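Local coordinates for thiamine-binding periplasmic protein (Escherichia coli, PDB 2QRY), which binds thiamine, thiamine phosphate and thiamine diphosphate with high affinity in the periplasm as the solute-binding component of the ThiBPQ ABC transporter for thiamine import, at residues 23-28 with 263-268; 129-134 with 219-224; 62-67 with 315-320; 113-118 with 245-250. All blocks are in the same frame, centred on the assembly; numbering follows the deposited sequence.

Contact 1: 23-28 with 263-268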
# COMPACT_ATOMS: atom_id res chain seq x y z
N PRO A 23 17.04 16.75 -18.20
CA PRO A 23 17.67 15.86 -17.22
C PRO A 23 16.61 14.84 -16.77
O PRO A 23 15.43 15.17 -16.69
CB PRO A 23 18.08 16.81 -16.10
CG PRO A 23 17.03 17.89 -16.18
CD PRO A 23 16.92 18.12 -17.67
N VAL A 24 17.04 13.61 -16.49
CA VAL A 24 16.11 12.56 -16.08
C VAL A 24 16.02 12.35 -14.57
O VAL A 24 17.01 12.47 -13.85
CB VAL A 24 16.50 11.20 -16.71
CG1 VAL A 24 15.43 10.16 -16.42
CG2 VAL A 24 16.70 11.36 -18.21
N LEU A 25 14.81 12.05 -14.10
CA LEU A 25 14.59 11.79 -12.68
C LEU A 25 13.92 10.42 -12.64
O LEU A 25 12.74 10.26 -12.98
CB LEU A 25 13.68 12.88 -12.08
CG LEU A 25 13.66 13.12 -10.56
CD1 LEU A 25 12.68 12.20 -9.89
CD2 LEU A 25 15.05 12.95 -10.00
N THR A 26 14.70 9.41 -12.25
CA THR A 26 14.22 8.03 -12.19
C THR A 26 13.51 7.72 -10.88
O THR A 26 14.09 7.83 -9.81
CB THR A 26 15.40 7.06 -12.38
OG1 THR A 26 15.98 7.28 -13.67
CG2 THR A 26 14.94 5.61 -12.29
N VAL A 27 12.25 7.31 -10.99
CA VAL A 27 11.46 6.99 -9.80
C VAL A 27 10.95 5.54 -9.76
O VAL A 27 10.04 5.18 -10.50
CB VAL A 27 10.23 7.93 -9.70
CG1 VAL A 27 9.44 7.61 -8.43
CG2 VAL A 27 10.69 9.39 -9.71
N TYR A 28 11.54 4.73 -8.88
CA TYR A 28 11.11 3.34 -8.71
C TYR A 28 9.74 3.31 -8.02
O TYR A 28 9.52 4.02 -7.04
CB TYR A 28 12.10 2.56 -7.84
CG TYR A 28 13.38 2.12 -8.52
CD1 TYR A 28 13.63 2.43 -9.86
CD2 TYR A 28 14.32 1.38 -7.82
CE1 TYR A 28 14.81 2.00 -10.48
CE2 TYR A 28 15.49 0.94 -8.43
CZ TYR A 28 15.73 1.26 -9.75
OH TYR A 28 16.89 0.82 -10.35
N GLN A 263 14.44 16.21 -4.77
CA GLN A 263 13.79 16.93 -3.69
C GLN A 263 12.64 17.82 -4.17
O GLN A 263 11.69 18.05 -3.43
CB GLN A 263 14.84 17.73 -2.93
CG GLN A 263 15.94 16.81 -2.43
CD GLN A 263 17.03 17.50 -1.65
OE1 GLN A 263 17.68 18.43 -2.14
NE2 GLN A 263 17.26 17.04 -0.42
N LYS A 264 12.73 18.29 -5.41
CA LYS A 264 11.65 19.11 -5.94
C LYS A 264 10.48 18.18 -6.24
O LYS A 264 9.32 18.60 -6.21
CB LYS A 264 12.09 19.85 -7.21
CG LYS A 264 13.20 20.87 -6.97
CD LYS A 264 13.11 22.06 -7.90
CE LYS A 264 13.40 21.70 -9.35
NZ LYS A 264 13.35 22.92 -10.22
N PHE A 265 10.79 16.92 -6.51
CA PHE A 265 9.74 15.95 -6.78
C PHE A 265 9.04 15.56 -5.49
O PHE A 265 7.82 15.37 -5.47
CB PHE A 265 10.31 14.70 -7.45
CG PHE A 265 9.30 13.62 -7.66
CD1 PHE A 265 9.10 12.63 -6.70
CD2 PHE A 265 8.49 13.62 -8.79
CE1 PHE A 265 8.12 11.67 -6.87
CE2 PHE A 265 7.50 12.66 -8.97
CZ PHE A 265 7.32 11.68 -8.00
N LEU A 266 9.80 15.44 -4.41
CA LEU A 266 9.24 15.08 -3.11
C LEU A 266 8.34 16.19 -2.55
O LEU A 266 7.31 15.90 -1.94
CB LEU A 266 10.36 14.75 -2.12
CG LEU A 266 11.17 13.48 -2.44
CD1 LEU A 266 12.31 13.32 -1.44
CD2 LEU A 266 10.26 12.26 -2.41
N GLN A 267 8.73 17.44 -2.76
CA GLN A 267 7.94 18.57 -2.27
C GLN A 267 6.67 18.68 -3.10
O GLN A 267 5.58 18.87 -2.57
CB GLN A 267 8.73 19.87 -2.38
CG GLN A 267 8.03 21.10 -1.81
CD GLN A 267 7.90 21.06 -0.29
OE1 GLN A 267 8.89 20.96 0.43
NE2 GLN A 267 6.66 21.15 0.20
N PHE A 268 6.83 18.55 -4.41
CA PHE A 268 5.72 18.63 -5.35
C PHE A 268 4.73 17.49 -5.12
O PHE A 268 3.55 17.57 -5.46
CB PHE A 268 6.27 18.59 -6.78
CG PHE A 268 5.29 18.13 -7.80
CD1 PHE A 268 5.20 16.78 -8.14
CD2 PHE A 268 4.44 19.03 -8.43
CE1 PHE A 268 4.27 16.34 -9.09
CE2 PHE A 268 3.51 18.60 -9.38
CZ PHE A 268 3.43 17.26 -9.71

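Contact 2: 129-134 with 219-224. With TPS (thiamin phosphate), chain E.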
# COMPACT_ATOMS: atom_id res chain seq x y z
N ALA A 129 -8.32 -4.08 3.86
CA ALA A 129 -9.59 -4.72 4.13
C ALA A 129 -9.89 -5.76 3.06
O ALA A 129 -9.36 -5.69 1.95
CB ALA A 129 -10.70 -3.68 4.16
N PHE A 130 -10.73 -6.74 3.39
CA PHE A 130 -11.10 -7.75 2.43
C PHE A 130 -12.29 -7.27 1.63
O PHE A 130 -13.31 -6.87 2.18
CB PHE A 130 -11.44 -9.07 3.13
CG PHE A 130 -10.24 -9.82 3.61
CD1 PHE A 130 -9.73 -9.60 4.88
CD2 PHE A 130 -9.61 -10.74 2.79
CE1 PHE A 130 -8.61 -10.31 5.33
CE2 PHE A 130 -8.49 -11.45 3.23
CZ PHE A 130 -7.99 -11.23 4.51
N VAL A 131 -12.14 -7.29 0.31
CA VAL A 131 -13.21 -6.87 -0.59
C VAL A 131 -13.96 -8.07 -1.13
O VAL A 131 -13.36 -9.13 -1.37
CB VAL A 131 -12.65 -6.07 -1.78
CG1 VAL A 131 -13.72 -5.88 -2.84
CG2 VAL A 131 -12.14 -4.72 -1.30
N TYR A 132 -15.27 -7.92 -1.31
CA TYR A 132 -16.12 -8.99 -1.84
C TYR A 132 -17.22 -8.41 -2.74
O TYR A 132 -17.39 -7.19 -2.82
CB TYR A 132 -16.77 -9.79 -0.71
CG TYR A 132 -17.72 -8.99 0.15
CD1 TYR A 132 -17.24 -8.16 1.16
CD2 TYR A 132 -19.10 -9.03 -0.07
CE1 TYR A 132 -18.11 -7.38 1.93
CE2 TYR A 132 -19.98 -8.25 0.69
CZ TYR A 132 -19.48 -7.43 1.69
OH TYR A 132 -20.34 -6.68 2.43
N ASP A 133 -17.96 -9.30 -3.38
CA ASP A 133 -19.05 -8.92 -4.27
C ASP A 133 -20.37 -9.18 -3.54
O ASP A 133 -20.74 -10.34 -3.34
CB ASP A 133 -19.00 -9.76 -5.55
CG ASP A 133 -19.96 -9.28 -6.62
OD1 ASP A 133 -21.07 -8.80 -6.28
OD2 ASP A 133 -19.61 -9.40 -7.82
N LYS A 134 -21.07 -8.12 -3.15
CA LYS A 134 -22.33 -8.28 -2.43
C LYS A 134 -23.36 -9.08 -3.22
O LYS A 134 -24.29 -9.64 -2.63
CB LYS A 134 -22.91 -6.92 -2.05
CG LYS A 134 -22.11 -6.18 -1.00
CD LYS A 134 -22.68 -4.80 -0.74
CE LYS A 134 -22.57 -3.92 -1.98
NZ LYS A 134 -23.11 -2.55 -1.75
N THR A 219 -10.06 -0.34 2.02
CA THR A 219 -11.40 0.17 2.32
C THR A 219 -11.88 1.10 1.21
O THR A 219 -13.07 1.37 1.11
CB THR A 219 -11.46 0.97 3.65
OG1 THR A 219 -10.52 2.06 3.60
CG2 THR A 219 -11.16 0.07 4.83
N THR A 220 -10.95 1.57 0.39
CA THR A 220 -11.25 2.49 -0.69
C THR A 220 -11.42 1.82 -2.06
O THR A 220 -11.78 2.47 -3.04
CB THR A 220 -10.15 3.57 -0.81
OG1 THR A 220 -8.86 2.94 -0.74
CG2 THR A 220 -10.27 4.60 0.33
N SER A 221 -11.15 0.52 -2.13
CA SER A 221 -11.27 -0.17 -3.41
C SER A 221 -12.66 -0.07 -4.03
O SER A 221 -12.79 0.03 -5.25
CB SER A 221 -10.88 -1.65 -3.25
OG SER A 221 -9.51 -1.77 -2.93
N PRO A 222 -13.72 -0.09 -3.22
CA PRO A 222 -15.05 0.01 -3.83
C PRO A 222 -15.23 1.30 -4.63
O PRO A 222 -15.95 1.32 -5.63
CB PRO A 222 -16.00 -0.07 -2.64
CG PRO A 222 -15.24 -0.97 -1.67
CD PRO A 222 -13.82 -0.42 -1.78
N ALA A 223 -14.56 2.36 -4.19
CA ALA A 223 -14.65 3.65 -4.86
C ALA A 223 -14.25 3.55 -6.33
O ALA A 223 -14.78 4.28 -7.18
CB ALA A 223 -13.78 4.67 -4.15
N TYR A 224 -13.30 2.67 -6.65
CA TYR A 224 -12.89 2.52 -8.05
C TYR A 224 -14.08 2.10 -8.89
O TYR A 224 -14.37 2.71 -9.93
CB TYR A 224 -11.80 1.47 -8.22
CG TYR A 224 -11.66 1.05 -9.67
CD1 TYR A 224 -11.05 1.89 -10.59
CD2 TYR A 224 -12.23 -0.14 -10.13
CE1 TYR A 224 -11.01 1.57 -11.95
CE2 TYR A 224 -12.20 -0.47 -11.48
CZ TYR A 224 -11.58 0.39 -12.39
OH TYR A 224 -11.56 0.09 -13.73
CM2 TPS E . -9.33 -0.75 -7.07
N3 TPS E . -3.50 0.02 -4.11
C2 TPS E . -3.62 -1.11 -4.79
S1 TPS E . -2.13 -1.93 -4.52
C5 TPS E . -1.38 -0.71 -3.48
C4 TPS E . -2.35 0.26 -3.42
CM4 TPS E . -2.14 1.53 -2.61
C6 TPS E . -0.02 -0.86 -2.87
C7 TPS E . 0.45 -2.17 -3.51
O7 TPS E . 1.73 -2.61 -3.08
N1A TPS E . -8.06 -0.41 -4.99
C2A TPS E . -8.10 -0.29 -6.31
N3A TPS E . -7.08 0.24 -6.99
C4A TPS E . -5.97 0.67 -6.35
N4A TPS E . -4.92 1.21 -7.08
C5A TPS E . -5.88 0.55 -4.93
C6A TPS E . -6.99 -0.01 -4.28
C7A TPS E . -4.65 1.01 -4.11
P1 TPS E . 2.03 -3.98 -3.87
O1 TPS E . 0.86 -4.99 -3.63
O2 TPS E . 3.43 -4.60 -3.45
O3 TPS E . 2.08 -3.67 -5.38

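Contact 3: 62-67 with 315-320. With TPS (thiamin phosphate), chain E.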
# COMPACT_ATOMS: atom_id res chain seq x y z
N ASP A 62 6.98 -4.75 -6.34
CA ASP A 62 5.86 -4.53 -5.47
C ASP A 62 6.44 -3.81 -4.24
O ASP A 62 7.66 -3.79 -4.05
CB ASP A 62 5.22 -5.86 -5.11
CG ASP A 62 4.38 -6.42 -6.24
OD1 ASP A 62 3.46 -5.70 -6.69
OD2 ASP A 62 4.63 -7.56 -6.70
N GLY A 63 5.57 -3.22 -3.44
CA GLY A 63 5.98 -2.48 -2.26
C GLY A 63 7.18 -2.96 -1.45
O GLY A 63 8.19 -2.27 -1.38
N VAL A 64 7.06 -4.12 -0.81
CA VAL A 64 8.17 -4.61 0.00
C VAL A 64 9.39 -4.93 -0.85
O VAL A 64 10.52 -4.66 -0.44
CB VAL A 64 7.76 -5.87 0.80
CG1 VAL A 64 8.93 -6.34 1.67
CG2 VAL A 64 6.54 -5.56 1.66
N SER A 65 9.16 -5.48 -2.04
CA SER A 65 10.27 -5.82 -2.93
C SER A 65 11.07 -4.60 -3.38
O SER A 65 12.27 -4.71 -3.65
CB SER A 65 9.77 -6.59 -4.15
OG SER A 65 9.45 -7.92 -3.80
N LEU A 66 10.42 -3.44 -3.45
CA LEU A 66 11.13 -2.23 -3.85
C LEU A 66 12.35 -2.06 -2.94
O LEU A 66 13.47 -1.84 -3.41
CB LEU A 66 10.21 -1.00 -3.74
CG LEU A 66 9.20 -0.77 -4.88
CD1 LEU A 66 8.31 0.41 -4.53
CD2 LEU A 66 9.93 -0.50 -6.20
N LEU A 67 12.13 -2.19 -1.63
CA LEU A 67 13.23 -2.04 -0.68
C LEU A 67 14.31 -3.13 -0.85
O LEU A 67 15.50 -2.82 -0.90
CB LEU A 67 12.71 -2.11 0.76
CG LEU A 67 13.38 -1.29 1.87
CD1 LEU A 67 13.21 -2.02 3.19
CD2 LEU A 67 14.85 -1.06 1.58
N ALA A 315 11.98 -5.32 13.65
CA ALA A 315 12.55 -6.24 14.63
C ALA A 315 11.94 -7.64 14.61
O ALA A 315 12.60 -8.62 14.98
CB ALA A 315 12.42 -5.65 16.03
N GLN A 316 10.68 -7.76 14.18
CA GLN A 316 10.04 -9.07 14.18
C GLN A 316 9.44 -9.57 12.87
O GLN A 316 8.94 -10.69 12.83
CB GLN A 316 8.92 -9.09 15.23
CG GLN A 316 9.37 -9.08 16.68
CD GLN A 316 8.21 -8.83 17.63
OE1 GLN A 316 7.74 -7.70 17.79
NE2 GLN A 316 7.72 -9.90 18.27
N ARG A 317 9.49 -8.79 11.81
CA ARG A 317 8.87 -9.24 10.57
C ARG A 317 9.44 -10.53 9.98
O ARG A 317 8.71 -11.31 9.38
CB ARG A 317 8.87 -8.14 9.50
CG ARG A 317 10.20 -7.82 8.85
CD ARG A 317 9.98 -7.03 7.56
NE ARG A 317 11.23 -6.59 6.96
CZ ARG A 317 11.37 -6.11 5.73
NH1 ARG A 317 10.31 -5.99 4.93
NH2 ARG A 317 12.57 -5.74 5.30
N GLN A 318 10.74 -10.77 10.17
CA GLN A 318 11.35 -11.98 9.63
C GLN A 318 10.83 -13.22 10.33
O GLN A 318 10.54 -14.23 9.68
CB GLN A 318 12.88 -11.91 9.75
CG GLN A 318 13.49 -10.68 9.07
CD GLN A 318 13.20 -10.59 7.57
OE1 GLN A 318 13.47 -9.57 6.94
NE2 GLN A 318 12.66 -11.67 7.00
N ALA A 319 10.68 -13.16 11.65
CA ALA A 319 10.17 -14.31 12.38
C ALA A 319 8.68 -14.53 12.10
O ALA A 319 8.22 -15.67 11.99
CB ALA A 319 10.41 -14.14 13.88
N TRP A 320 7.92 -13.44 11.96
CA TRP A 320 6.49 -13.56 11.70
C TRP A 320 6.23 -14.10 10.30
O TRP A 320 5.28 -14.86 10.09
CB TRP A 320 5.78 -12.21 11.88
CG TRP A 320 5.71 -11.79 13.31
CD1 TRP A 320 5.78 -12.60 14.41
CD2 TRP A 320 5.50 -10.46 13.80
NE1 TRP A 320 5.64 -11.86 15.55
CE2 TRP A 320 5.47 -10.54 15.22
CE3 TRP A 320 5.34 -9.21 13.20
CZ2 TRP A 320 5.28 -9.42 16.03
CZ3 TRP A 320 5.16 -8.09 14.01
CH2 TRP A 320 5.13 -8.21 15.41
CM2 TPS E . -9.33 -0.75 -7.07
N3 TPS E . -3.50 0.02 -4.11
C2 TPS E . -3.62 -1.11 -4.79
S1 TPS E . -2.13 -1.93 -4.52
C5 TPS E . -1.38 -0.71 -3.48
C4 TPS E . -2.35 0.26 -3.42
CM4 TPS E . -2.14 1.53 -2.61
C6 TPS E . -0.02 -0.86 -2.87
C7 TPS E . 0.45 -2.17 -3.51
O7 TPS E . 1.73 -2.61 -3.08
N1A TPS E . -8.06 -0.41 -4.99
C2A TPS E . -8.10 -0.29 -6.31
N3A TPS E . -7.08 0.24 -6.99
C4A TPS E . -5.97 0.67 -6.35
N4A TPS E . -4.92 1.21 -7.08
C5A TPS E . -5.88 0.55 -4.93
C6A TPS E . -6.99 -0.01 -4.28
C7A TPS E . -4.65 1.01 -4.11
P1 TPS E . 2.03 -3.98 -3.87
O1 TPS E . 0.86 -4.99 -3.63
O2 TPS E . 3.43 -4.60 -3.45
O3 TPS E . 2.08 -3.67 -5.38

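Contact 4: 113-118 with 245-250. With TPS (thiamin phosphate), chain E.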
# COMPACT_ATOMS: atom_id res chain seq x y z
N GLY A 113 -2.69 9.95 12.87
CA GLY A 113 -1.66 9.55 13.80
C GLY A 113 -0.48 10.49 13.69
O GLY A 113 0.51 10.36 14.41
N GLY A 114 -0.59 11.44 12.77
CA GLY A 114 0.48 12.40 12.57
C GLY A 114 1.65 11.83 11.79
O GLY A 114 1.62 10.68 11.36
N TRP A 115 2.69 12.64 11.62
CA TRP A 115 3.86 12.20 10.89
C TRP A 115 5.06 13.08 11.16
O TRP A 115 5.05 14.28 10.90
CB TRP A 115 3.55 12.19 9.39
CG TRP A 115 4.65 11.60 8.56
CD1 TRP A 115 5.73 12.27 8.03
CD2 TRP A 115 4.81 10.23 8.20
NE1 TRP A 115 6.54 11.39 7.35
CE2 TRP A 115 6.00 10.13 7.44
CE3 TRP A 115 4.06 9.07 8.44
CZ2 TRP A 115 6.45 8.91 6.92
CZ3 TRP A 115 4.51 7.86 7.92
CH2 TRP A 115 5.70 7.80 7.17
N ASN A 116 6.11 12.46 11.70
CA ASN A 116 7.35 13.17 12.00
C ASN A 116 8.50 12.33 11.47
O ASN A 116 8.93 11.38 12.12
CB ASN A 116 7.49 13.37 13.51
N ASN A 117 9.00 12.69 10.29
CA ASN A 117 10.11 11.96 9.68
C ASN A 117 10.86 12.84 8.68
O ASN A 117 10.27 13.39 7.76
CB ASN A 117 9.60 10.69 8.98
CG ASN A 117 10.72 9.75 8.58
OD1 ASN A 117 11.50 10.03 7.66
ND2 ASN A 117 10.83 8.63 9.28
N ASP A 118 12.17 12.95 8.88
CA ASP A 118 13.04 13.76 8.04
C ASP A 118 13.35 13.16 6.67
O ASP A 118 13.74 13.87 5.75
CB ASP A 118 14.35 14.04 8.78
N LEU A 245 -3.49 0.46 9.49
CA LEU A 245 -3.23 1.66 8.71
C LEU A 245 -1.97 1.61 7.87
O LEU A 245 -0.92 1.16 8.32
CB LEU A 245 -3.15 2.87 9.63
CG LEU A 245 -2.60 4.18 9.03
CD1 LEU A 245 -3.59 4.77 8.04
CD2 LEU A 245 -2.34 5.17 10.16
N GLN A 246 -2.09 2.10 6.64
CA GLN A 246 -0.95 2.18 5.75
C GLN A 246 -0.77 3.61 5.28
O GLN A 246 -1.72 4.28 4.87
CB GLN A 246 -1.11 1.29 4.50
CG GLN A 246 0.10 1.39 3.57
CD GLN A 246 -0.09 0.74 2.22
OE1 GLN A 246 -1.00 1.09 1.46
NE2 GLN A 246 0.79 -0.20 1.89
N VAL A 247 0.47 4.09 5.37
CA VAL A 247 0.82 5.42 4.91
C VAL A 247 1.95 5.15 3.93
O VAL A 247 3.03 4.75 4.34
CB VAL A 247 1.34 6.32 6.05
CG1 VAL A 247 1.77 7.66 5.47
CG2 VAL A 247 0.26 6.52 7.11
N GLU A 248 1.69 5.34 2.65
CA GLU A 248 2.72 5.11 1.65
C GLU A 248 3.66 6.30 1.65
O GLU A 248 3.24 7.43 1.88
CB GLU A 248 2.10 4.92 0.26
CG GLU A 248 1.04 3.85 0.22
CD GLU A 248 0.72 3.42 -1.20
OE1 GLU A 248 1.36 2.46 -1.69
OE2 GLU A 248 -0.16 4.05 -1.82
N VAL A 249 4.93 6.05 1.36
CA VAL A 249 5.92 7.11 1.37
C VAL A 249 6.90 7.04 0.21
O VAL A 249 6.95 6.06 -0.53
CB VAL A 249 6.74 7.07 2.67
CG1 VAL A 249 5.81 7.14 3.87
CG2 VAL A 249 7.56 5.79 2.72
N ALA A 250 7.67 8.11 0.07
CA ALA A 250 8.69 8.21 -0.95
C ALA A 250 9.91 8.88 -0.31
O ALA A 250 9.78 9.61 0.68
CB ALA A 250 8.19 9.03 -2.11
CM2 TPS E . -9.33 -0.75 -7.07
N3 TPS E . -3.50 0.02 -4.11
C2 TPS E . -3.62 -1.11 -4.79
S1 TPS E . -2.13 -1.93 -4.52
C5 TPS E . -1.38 -0.71 -3.48
C4 TPS E . -2.35 0.26 -3.42
CM4 TPS E . -2.14 1.53 -2.61
C6 TPS E . -0.02 -0.86 -2.87
C7 TPS E . 0.45 -2.17 -3.51
O7 TPS E . 1.73 -2.61 -3.08
N1A TPS E . -8.06 -0.41 -4.99
C2A TPS E . -8.10 -0.29 -6.31
N3A TPS E . -7.08 0.24 -6.99
C4A TPS E . -5.97 0.67 -6.35
N4A TPS E . -4.92 1.21 -7.08
C5A TPS E . -5.88 0.55 -4.93
C6A TPS E . -6.99 -0.01 -4.28
C7A TPS E . -4.65 1.01 -4.11
P1 TPS E . 2.03 -3.98 -3.87
O1 TPS E . 0.86 -4.99 -3.63
O2 TPS E . 3.43 -4.60 -3.45
O3 TPS E . 2.08 -3.67 -5.38

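Contact 1: 23-28 with 263-268
Val27 of strand 24-29 lays its CG2 methyl over one face of the Phe265 ring, the nearest ring atom being CZ at 4.4 Å from CG2. Leu25, two residues earlier and on the same side of the strand, meets the other end of this side chain: its CD1 lies 4.2 Å from Phe265 CB and approaches the ring obliquely. The two aliphatic side chains therefore share one phenylalanine along its length, leucine near the root and valine near the far end. Phe265 can span both because its CG is anti to the backbone N (chi1 176°), which carries the ring off helix 259-269 toward the strand, while the backbones stay 8.7 Å apart between the CA atoms of Leu25 and Phe265. Phe47 meets the Phe265 ring edge-to-face, and Leu55 of strand 54-59 and Leu83 of strand 81-86 also touch it. Those two strands run parallel to 24-29 on its two sides, so the aromatic side chain sits against three strands of the sheet. No hydrogen bond joins 23-28 to 263-268, and the three side chains that meet are buried and wholly hydrocarbon. Between these two segments the attraction is thus dispersion and exclusion of water.

Contact 2: 129-134 with 219-224
Val131 CG2 rests 3.8 Å from Ser221 CB, and on its other side Ser221 turns to the flat pyrimidine of thiamin phosphate, its OG donating a 2.9 Å hydrogen bond to N1A. The methyl of that ring, CM2, approaches the Tyr224 ring obliquely and lies 3.5 Å from Tyr224 CB. Trp283 meets the same tyrosine ring edge-to-face. Ser221 OG reaches the ligand from a position anti to its carbonyl carbon (chi1 -66°), and it is also hydrogen-bonded to Ser217 OG and to Tyr218 N, so several bonds fix the hydroxyl that reads the pyrimidine nitrogen. Thr219, Thr220 and Ser221 belong to the thiamine-binding site and lie where strand 214-218 gives way to helix 221-229, a strand-to-helix junction at the ligand cleft of a periplasmic binding protein. Strand 121-133 runs antiparallel to 214-218, with backbone hydrogen bonds between Ala129 and Ser217 and between Val131 and Val215. Beyond the end of that pairing, Ala129 CB meets Thr219 CG2 at 3.8 Å, methyl against methyl. Both Ala129 and Val131 start their side chains toward 219-224, while Phe130 between them points away and packs on Leu214 and Leu216. Tyr204 of helix 200-208 touches both Val131 and Ser221.

Contact 3: 62-67 with 315-320
An arginine-to-aliphatic contact links helix 63-73, next to the phosphate of the bound thiamin phosphate, to the long C-terminal helix 310-328. Val64 CG1 lies 3.6 Å from Arg317 NH1, at the edge of the guanidinium and near its plane. Leu67, one turn further along, brings CD1 to 4.3 Å from Arg317 NH2 and comes in obliquely. Both amino ends of the arginine are thus touched by hydrocarbon, with no hydrogen bond passing between 62-67 and 315-320. The two segments stay 11.6 Å apart between the CA atoms of Val64 and Arg317, and the arginine bridges the gap: its chain is extended from CG to NE, and it slides past the valine in the opposite direction. Val64 meets it with the branch that lies anti to the backbone N (chi1 -179°). On the ligand side of the same short segment, Gly63 N is directed at phosphate oxygen O2, a hydrogen bond whose geometry is doubtful because O2 is placed too close to its surroundings. Asp62 OD1 stands 2.8 Å from another phosphate oxygen, O3. Asp62 and Gly63 are thiamine-binding residues. Further out, Val64 also packs on Leu168 of helix 165-178, which Trp320 touches through Leu171 and Leu172. Leu67 and Arg317 share Ala92 of helix 90-96, and Leu67 reaches Leu85 of strand 81-86, so helices 90-96 and 165-178 and strand 81-86 of the sheet surround the two joined helices.

Contact 4: 113-118 with 245-250
The irregular loop 113-118 passes strand 245-250 at a distance, 9.5 Å between the CA atoms of Trp115 and Val247 where they come nearest, and no hydrogen bond spans the gap. Trp115 fills it. With CG anti to the backbone N (chi1 -174°), its indole extends toward the strand and applies the six-membered ring to two valines. CH2 touches Val249 CG1 at 3.4 Å, and CZ3 touches Val247 CG1 at 3.7 Å; both methyls approach the ring system obliquely. Val247 slides past the tryptophan in the opposite direction, whereas Val249 crosses it at a slant. The polar corner of the indole is held by its own loop's continuation, NE1 being hydrogen-bonded to the carbonyl oxygen of Phe120. Pro122 and Leu90 also touch Trp115, adding strand 121-133 and helix 90-96 to its surroundings. Glu248 lies between the valines and points away from the loop. Its OE2 comes within 3.3 Å of the ligand methyl CM4, and its OE1 is hydrogen-bonded to Tyr30 OH. OE2 is also close to Asp124 OD1, a pairing of acids that might raise the proton affinity of one of them. Alternation along a beta strand thus puts an apolar face against the loop and an acidic side chain in the thiamin phosphate pocket, here on strand 243-252, which pairs with both 81-86 and 121-133 in the sheet of this solute-binding protein.

From the N terminus, strand 24-29 opens contact 1, closed only at helix 259-269. Helix 63-73 opens contact 3, which ends beyond it on helix 310-328, so contacts 1 and 3 cross along the chain; they touch where Tyr28 packs on Leu66. Loop 113-118 then opens contact 4, closed at strand 243-252 and lying within the spans of both. Innermost is contact 2, running from strand 121-133 to helix 221-229. Contact 4 meets contact 1 through Ala250 and Leu266. Contacts 2, 3 and 4 all touch thiamin phosphate; contacts 2 and 3, on opposite sides of the chain's centre, hold its pyrimidine and phosphate ends.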